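Local coordinates for class I phosphodiesterase PDEB1 (Leishmania major, PDB 2R8Q), which belongs to the class I cyclic nucleotide phosphodiesterases, with an all-helical catalytic domain holding zinc and magnesium ions and, here, bound 3-isobutyl-1-methylxanthine, at residues D57-W68 with E80-R91. Residues are numbered along the deposited sequence; the frame is centred on the assembly and turned at random.
Sequences DAAAGVVYNLLW and EQTLLNFILQCR
Tyr64 enters helix 80-91 as a knob into a hole formed by Glu80, Leu83, Leu84 and Ile87, in a near-antiparallel helix pair (142° between directions, axes 10.0 Å apart) of the all-helical phosphodiesterase catalytic domain. With CG anti to the backbone N, its ring reaches across the groove: CD2 lies 3.9 Å from Leu84 CB, while Glu80 O meets the ring edge in plane. A long ring with a polar end suits this place, because the hydroxyl lies against Glu80 CB and is joined through a water to Glu80 OE2. The Glu80 chain serves twice: its CG methylene lies over one face of the Trp68 indole, a CH-pi contact 3.4 Å from the centroid of the six-membered ring. Leu83 CD2 touches both aromatic residues, meeting the edge of the Trp68 ring and lying 4.0 Å from Trp68 CB. Toward the other end, the short side chain of Ala60 packs its CB on Ile87 CG2, and branched Ile87 spreads its methyls: CD1 sits against Tyr64 CB, and CG2 is pressed tightly on Val63 CG2 at 3.5 Å. Val63 also touches Val106 of helix 102-118, and Leu67 touches Leu134 of helix 127-139. Asp57 and Arg91, charged residues suited to this partly exposed margin, form a salt bridge; Leu88 CD2 covers one guanidinium face, and a water links Asp57 OD1 to Arg91 NH2. Arg91 NH1 donates to Asp57 OD1 over 2.9 Å, at 157°, meeting the oxygen on its anti side, 22° out of the carboxylate plane.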
loop_
_atom_site.group_PDB
_atom_site.type_symbol
_atom_site.label_atom_id
_atom_site.label_comp_id
_atom_site.label_asym_id
_atom_site.label_seq_id
_atom_site.Cartn_x
_atom_site.Cartn_y
_atom_site.Cartn_z
ATOM N N ASP A 57 28.214 -0.177 -1.233
ATOM C CA ASP A 57 28.524 -0.114 -2.660
ATOM C C ASP A 57 29.019 -1.484 -3.119
ATOM O O ASP A 57 28.660 -1.960 -4.199
ATOM C CB ASP A 57 29.601 0.943 -2.949
ATOM C CG ASP A 57 29.091 2.364 -2.801
ATOM O OD1 ASP A 57 27.885 2.602 -3.014
ATOM O OD2 ASP A 57 29.910 3.257 -2.491
ATOM N N ALA A 58 29.844 -2.125 -2.296
ATOM C CA ALA A 58 30.360 -3.445 -2.633
ATOM C C ALA A 58 29.212 -4.456 -2.735
ATOM O O ALA A 58 29.191 -5.289 -3.634
ATOM C CB ALA A 58 31.379 -3.892 -1.582
ATOM N N ALA A 59 28.258 -4.379 -1.812
ATOM C CA ALA A 59 27.116 -5.292 -1.831
ATOM C C ALA A 59 26.283 -5.091 -3.096
ATOM O O ALA A 59 25.802 -6.052 -3.693
ATOM C CB ALA A 59 26.256 -5.074 -0.590
ATOM N N ALA A 60 26.104 -3.838 -3.494
ATOM C CA ALA A 60 25.348 -3.529 -4.704
ATOM C C ALA A 60 26.117 -4.091 -5.899
ATOM O O ALA A 60 25.526 -4.560 -6.874
ATOM C CB ALA A 60 25.191 -2.025 -4.846
ATOM N N GLY A 61 27.442 -4.039 -5.808
ATOM C CA GLY A 61 28.284 -4.546 -6.878
ATOM C C GLY A 61 28.196 -6.053 -7.011
ATOM O O GLY A 61 28.302 -6.593 -8.112
ATOM N N VAL A 62 28.014 -6.739 -5.886
ATOM C CA VAL A 62 27.891 -8.186 -5.896
ATOM C C VAL A 62 26.674 -8.569 -6.728
ATOM O O VAL A 62 26.765 -9.397 -7.635
ATOM C CB VAL A 62 27.728 -8.743 -4.460
ATOM C CG1 VAL A 62 27.377 -10.220 -4.496
ATOM C CG2 VAL A 62 29.020 -8.523 -3.678
ATOM N N VAL A 63 25.534 -7.952 -6.437
ATOM C CA VAL A 63 24.326 -8.275 -7.182
ATOM C C VAL A 63 24.376 -7.817 -8.635
ATOM O O VAL A 63 23.875 -8.517 -9.511
ATOM C CB VAL A 63 23.059 -7.702 -6.499
ATOM C CG1 VAL A 63 22.818 -8.421 -5.182
ATOM C CG2 VAL A 63 23.203 -6.222 -6.276
ATOM N N TYR A 64 24.969 -6.656 -8.906
ATOM C CA TYR A 64 25.040 -6.202 -10.292
ATOM C C TYR A 64 25.884 -7.163 -11.118
ATOM O O TYR A 64 25.510 -7.532 -12.232
ATOM C CB TYR A 64 25.628 -4.788 -10.396
ATOM C CG TYR A 64 25.771 -4.332 -11.835
ATOM C CD1 TYR A 64 26.926 -4.614 -12.568
ATOM C CD2 TYR A 64 24.714 -3.707 -12.495
ATOM C CE1 TYR A 64 27.019 -4.292 -13.924
ATOM C CE2 TYR A 64 24.796 -3.382 -13.851
ATOM C CZ TYR A 64 25.948 -3.681 -14.558
ATOM O OH TYR A 64 26.018 -3.394 -15.905
ATOM N N ASN A 65 27.020 -7.573 -10.567
ATOM C CA ASN A 65 27.913 -8.492 -11.264
ATOM C C ASN A 65 27.233 -9.843 -11.482
ATOM O O ASN A 65 27.216 -10.377 -12.594
ATOM C CB ASN A 65 29.193 -8.697 -10.452
ATOM C CG ASN A 65 30.234 -9.498 -11.203
ATOM O OD1 ASN A 65 31.028 -8.944 -11.968
ATOM N ND2 ASN A 65 30.230 -10.810 -11.003
ATOM N N LEU A 66 26.664 -10.387 -10.412
ATOM C CA LEU A 66 26.004 -11.680 -10.484
ATOM C C LEU A 66 24.853 -11.694 -11.483
ATOM O O LEU A 66 24.771 -12.586 -12.326
ATOM C CB LEU A 66 25.484 -12.088 -9.103
ATOM C CG LEU A 66 24.797 -13.456 -9.028
ATOM C CD1 LEU A 66 25.795 -14.562 -9.347
ATOM C CD2 LEU A 66 24.219 -13.655 -7.633
ATOM N N LEU A 67 23.972 -10.701 -11.396
ATOM C CA LEU A 67 22.825 -10.650 -12.293
ATOM C C LEU A 67 23.172 -10.308 -13.737
ATOM O O LEU A 67 22.690 -10.966 -14.656
ATOM C CB LEU A 67 21.776 -9.675 -11.756
ATOM C CG LEU A 67 21.158 -10.080 -10.411
ATOM C CD1 LEU A 67 20.018 -9.135 -10.083
ATOM C CD2 LEU A 67 20.650 -11.517 -10.474
ATOM N N TRP A 68 24.007 -9.299 -13.957
ATOM C CA TRP A 68 24.344 -8.960 -15.335
ATOM C C TRP A 68 25.103 -10.081 -16.032
ATOM O O TRP A 68 24.799 -10.433 -17.175
ATOM C CB TRP A 68 25.172 -7.678 -15.420
ATOM C CG TRP A 68 25.459 -7.328 -16.846
ATOM C CD1 TRP A 68 26.633 -7.512 -17.521
ATOM C CD2 TRP A 68 24.511 -6.857 -17.809
ATOM N NE1 TRP A 68 26.470 -7.191 -18.850
ATOM C CE2 TRP A 68 25.177 -6.787 -19.053
ATOM C CE3 TRP A 68 23.160 -6.491 -17.744
ATOM C CZ2 TRP A 68 24.536 -6.367 -20.224
ATOM C CZ3 TRP A 68 22.521 -6.073 -18.907
ATOM C CH2 TRP A 68 23.213 -6.016 -20.131
ATOM N N GLU A 80 21.942 -2.312 -19.030
ATOM C CA GLU A 80 22.897 -2.271 -17.926
ATOM C C GLU A 80 22.591 -1.208 -16.880
ATOM O O GLU A 80 22.528 -1.505 -15.686
ATOM C CB GLU A 80 24.311 -2.042 -18.469
ATOM C CG GLU A 80 24.868 -3.214 -19.255
ATOM C CD GLU A 80 26.188 -2.893 -19.928
ATOM O OE1 GLU A 80 26.198 -2.039 -20.841
ATOM O OE2 GLU A 80 27.215 -3.492 -19.544
ATOM N N GLN A 81 22.409 0.031 -17.323
ATOM C CA GLN A 81 22.128 1.121 -16.400
ATOM C C GLN A 81 20.775 0.953 -15.717
ATOM O O GLN A 81 20.593 1.385 -14.582
ATOM C CB GLN A 81 22.189 2.469 -17.126
ATOM C CG GLN A 81 22.012 3.670 -16.205
ATOM C CD GLN A 81 22.334 4.983 -16.891
ATOM O OE1 GLN A 81 23.449 5.187 -17.360
ATOM N NE2 GLN A 81 21.356 5.877 -16.955
ATOM N N THR A 82 19.825 0.326 -16.402
ATOM C CA THR A 82 18.513 0.114 -15.803
ATOM C C THR A 82 18.663 -0.833 -14.618
ATOM O O THR A 82 18.101 -0.590 -13.550
ATOM C CB THR A 82 17.527 -0.498 -16.808
ATOM O OG1 THR A 82 17.459 0.332 -17.976
ATOM C CG2 THR A 82 16.142 -0.601 -16.190
ATOM N N LEU A 83 19.417 -1.910 -14.815
ATOM C CA LEU A 83 19.647 -2.882 -13.748
ATOM C C LEU A 83 20.334 -2.229 -12.548
ATOM O O LEU A 83 19.925 -2.436 -11.404
ATOM C CB LEU A 83 20.508 -4.043 -14.252
ATOM C CG LEU A 83 20.922 -5.084 -13.208
ATOM C CD1 LEU A 83 19.678 -5.739 -12.614
ATOM C CD2 LEU A 83 21.815 -6.128 -13.846
ATOM N N LEU A 84 21.379 -1.445 -12.801
ATOM C CA LEU A 84 22.094 -0.796 -11.707
ATOM C C LEU A 84 21.189 0.199 -10.977
ATOM O O LEU A 84 21.188 0.253 -9.743
ATOM C CB LEU A 84 23.362 -0.099 -12.228
ATOM C CG LEU A 84 24.290 0.508 -11.167
ATOM C CD1 LEU A 84 24.640 -0.535 -10.098
ATOM C CD2 LEU A 84 25.561 1.025 -11.839
ATOM N N ASN A 85 20.414 0.983 -11.725
ATOM C CA ASN A 85 19.507 1.937 -11.093
ATOM C C ASN A 85 18.512 1.189 -10.212
ATOM O O ASN A 85 18.197 1.631 -9.109
ATOM C CB ASN A 85 18.730 2.750 -12.131
ATOM C CG ASN A 85 19.570 3.836 -12.779
ATOM O OD1 ASN A 85 20.571 4.289 -12.215
ATOM N ND2 ASN A 85 19.152 4.274 -13.964
ATOM N N PHE A 86 18.010 0.061 -10.709
ATOM C CA PHE A 86 17.051 -0.742 -9.946
ATOM C C PHE A 86 17.678 -1.195 -8.627
ATOM O O PHE A 86 17.083 -1.046 -7.560
ATOM C CB PHE A 86 16.616 -1.960 -10.766
ATOM C CG PHE A 86 15.762 -2.937 -10.004
ATOM C CD1 PHE A 86 14.423 -2.651 -9.737
ATOM C CD2 PHE A 86 16.296 -4.139 -9.555
ATOM C CE1 PHE A 86 13.632 -3.553 -9.034
ATOM C CE2 PHE A 86 15.512 -5.052 -8.849
ATOM C CZ PHE A 86 14.180 -4.756 -8.590
ATOM N N ILE A 87 18.887 -1.738 -8.700
ATOM C CA ILE A 87 19.578 -2.196 -7.498
ATOM C C ILE A 87 19.729 -1.042 -6.503
ATOM O O ILE A 87 19.476 -1.205 -5.309
ATOM C CB ILE A 87 20.966 -2.764 -7.856
ATOM C CG1 ILE A 87 20.797 -4.028 -8.701
ATOM C CG2 ILE A 87 21.761 -3.061 -6.587
ATOM C CD1 ILE A 87 22.087 -4.534 -9.324
ATOM N N LEU A 88 20.113 0.132 -6.994
ATOM C CA LEU A 88 20.295 1.285 -6.114
ATOM C C LEU A 88 18.986 1.850 -5.574
ATOM O O LEU A 88 18.954 2.379 -4.466
ATOM C CB LEU A 88 21.085 2.382 -6.835
ATOM C CG LEU A 88 22.540 2.007 -7.138
ATOM C CD1 LEU A 88 23.186 3.093 -7.982
ATOM C CD2 LEU A 88 23.301 1.817 -5.827
ATOM N N GLN A 89 17.909 1.751 -6.354
ATOM C CA GLN A 89 16.615 2.237 -5.889
ATOM C C GLN A 89 16.135 1.301 -4.782
ATOM O O GLN A 89 15.498 1.737 -3.823
ATOM C CB GLN A 89 15.601 2.279 -7.039
ATOM C CG GLN A 89 15.844 3.419 -8.038
ATOM C CD GLN A 89 15.493 4.795 -7.482
ATOM O OE1 GLN A 89 15.209 4.951 -6.294
ATOM N NE2 GLN A 89 15.518 5.807 -8.350
ATOM N N CYS A 90 16.446 0.013 -4.912
ATOM C CA CYS A 90 16.069 -0.950 -3.878
ATOM C C CYS A 90 16.875 -0.651 -2.610
ATOM O O CYS A 90 16.324 -0.564 -1.510
ATOM C CB CYS A 90 16.361 -2.387 -4.334
ATOM S SG CYS A 90 15.194 -3.087 -5.540
ATOM N N ARG A 91 18.183 -0.482 -2.771
ATOM C CA ARG A 91 19.061 -0.213 -1.641
ATOM C C ARG A 91 18.592 0.982 -0.814
ATOM O O ARG A 91 18.633 0.953 0.420
ATOM C CB ARG A 91 20.491 0.021 -2.142
ATOM C CG ARG A 91 21.527 0.075 -1.031
ATOM C CD ARG A 91 22.929 0.283 -1.580
ATOM N NE ARG A 91 23.117 1.629 -2.113
ATOM C CZ ARG A 91 24.266 2.081 -2.604
ATOM N NH1 ARG A 91 25.330 1.294 -2.633
ATOM N NH2 ARG A 91 24.356 3.330 -3.048
HETATM O O HOH W 1 26.534 4.402 -4.648
HETATM O O HOH W 2 28.225 -4.548 -17.278
#